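Local coordinates for putative enoyl-CoA hydratase (Streptomyces coelicolor A3, PDB 3G64), which probably hydrates or isomerises enoyl-CoA thioesters, as a trimeric member of the enoyl-CoA hydratase/isomerase (crotonase) family, at residues 225-228 / 229-233. Sequence-based numbering, arbitrary orientation.
Sequences AQTK and ALLTA
Thr227 and Leu231, one turn apart on the alpha-helix 221-234 of this crotonase-fold protein, lie side by side and point the same way, with Thr227 CG2 4.1 Å from Leu231 CD1. The backbone beneath them is regular: four successive i to i+4 hydrogen bonds join residues 225-228 to 229-232. Three are nearly straight, as in Ala229 N to Ala225 O with an N-H...O angle of 165°; the bond from Leu230 N to Gln226 O is more bent, at 152°.

The buried faces, those of Thr227, Lys228 and Leu231, contrast with a partly exposed one. Leu231 packs on Thr176 and Thr227 on Thr151 of a second subunit, and with OG1 set beside its own backbone N (chi1 -63°), Thr227 reaches back to Ala223 O and also bonds Gly157 N of that subunit, so the hydroxyl has two partners while its methyl is left for Leu231. The side chain of buried Lys228 runs fully extended, all four torsions close to anti, to a salt bridge of NZ with Asp136 and hydrogen bonds to the carbonyls of Phe114 and Val109, an arrangement likely to favour the charged amine.

Gln226 and Ala229 form the partly exposed side. The Gln226 chain bends at chi2, bringing OE1 to 3.9 Å from Ala229 CB and NE2 to 4.1 Å from Leu230 CD1, both only van der Waals contacts. Leu230 CD1 also lies 3.5 Å from Gln226 O. Buried Leu230 packs on Leu245 and Thr249 of helix 239-253, while farther along Thr232 OG1 hydrogen-bonds to Arg110 O. The same OG1 sits 3.2 Å from Lys228 O, the carbonyl oxygen that accepts the N-H of Thr232, 3.0 Å from Thr232 N.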
loop_
_atom_site.group_PDB
_atom_site.type_symbol
_atom_site.label_atom_id
_atom_site.label_comp_id
_atom_site.label_asym_id
_atom_site.label_seq_id
_atom_site.Cartn_x
_atom_site.Cartn_y
_atom_site.Cartn_z
ATOM N N ALA A 225 12.400 11.515 14.629
ATOM C CA ALA A 225 12.166 12.458 13.555
ATOM C C ALA A 225 12.665 11.869 12.216
ATOM O O ALA A 225 11.976 11.947 11.198
ATOM C CB ALA A 225 12.851 13.796 13.863
ATOM N N GLN A 226 13.851 11.265 12.235
ATOM C CA GLN A 226 14.368 10.588 11.060
ATOM C C GLN A 226 13.556 9.353 10.677
ATOM O O GLN A 226 13.504 8.997 9.512
ATOM C CB GLN A 226 15.855 10.244 11.208
ATOM C CG GLN A 226 16.772 11.473 11.101
ATOM C CD GLN A 226 16.504 12.294 9.823
ATOM O OE1 GLN A 226 15.789 13.287 9.857
ATOM N NE2 GLN A 226 17.072 11.859 8.699
ATOM N N THR A 227 12.932 8.690 11.637
ATOM C CA THR A 227 12.050 7.577 11.288
ATOM C C THR A 227 10.881 8.099 10.431
ATOM O O THR A 227 10.504 7.491 9.414
ATOM C CB THR A 227 11.470 6.871 12.562
ATOM O OG1 THR A 227 12.549 6.291 13.323
ATOM C CG2 THR A 227 10.479 5.761 12.167
ATOM N N LYS A 228 10.310 9.223 10.854
ATOM C CA LYS A 228 9.195 9.820 10.145
ATOM C C LYS A 228 9.656 10.319 8.761
ATOM O O LYS A 228 8.994 10.090 7.754
ATOM C CB LYS A 228 8.614 10.972 10.964
ATOM C CG LYS A 228 7.579 11.792 10.213
ATOM C CD LYS A 228 6.884 12.761 11.165
ATOM C CE LYS A 228 5.940 13.671 10.418
ATOM N NZ LYS A 228 5.103 14.446 11.394
ATOM N N ALA A 229 10.797 11.003 8.737
ATOM C CA ALA A 229 11.364 11.510 7.492
ATOM C C ALA A 229 11.603 10.386 6.475
ATOM O O ALA A 229 11.328 10.557 5.291
ATOM C CB ALA A 229 12.692 12.300 7.766
ATOM N N LEU A 230 12.079 9.228 6.920
ATOM C CA LEU A 230 12.358 8.139 5.965
ATOM C C LEU A 230 11.091 7.425 5.484
ATOM O O LEU A 230 11.000 7.038 4.327
ATOM C CB LEU A 230 13.398 7.143 6.518
ATOM C CG LEU A 230 14.843 7.520 6.114
ATOM C CD1 LEU A 230 15.191 8.972 6.468
ATOM C CD2 LEU A 230 15.837 6.587 6.744
ATOM N N LEU A 231 10.120 7.242 6.374
ATOM C CA LEU A 231 8.823 6.707 5.960
ATOM C C LEU A 231 8.217 7.585 4.859
ATOM O O LEU A 231 7.781 7.118 3.800
ATOM C CB LEU A 231 7.857 6.670 7.161
ATOM C CG LEU A 231 8.043 5.457 8.071
ATOM C CD1 LEU A 231 7.388 5.688 9.456
ATOM C CD2 LEU A 231 7.529 4.192 7.385
ATOM N N THR A 232 8.201 8.874 5.129
ATOM C CA THR A 232 7.594 9.825 4.220
ATOM C C THR A 232 8.304 9.874 2.876
ATOM O O THR A 232 7.668 9.789 1.819
ATOM C CB THR A 232 7.575 11.219 4.870
ATOM O OG1 THR A 232 6.619 11.207 5.939
ATOM C CG2 THR A 232 7.187 12.270 3.881
ATOM N N ALA A 233 9.623 10.031 2.905
ATOM C CA ALA A 233 10.379 10.107 1.645
ATOM C C ALA A 233 10.281 8.816 0.854
ATOM O O ALA A 233 10.164 8.853 -0.363
ATOM C CB ALA A 233 11.878 10.450 1.917
#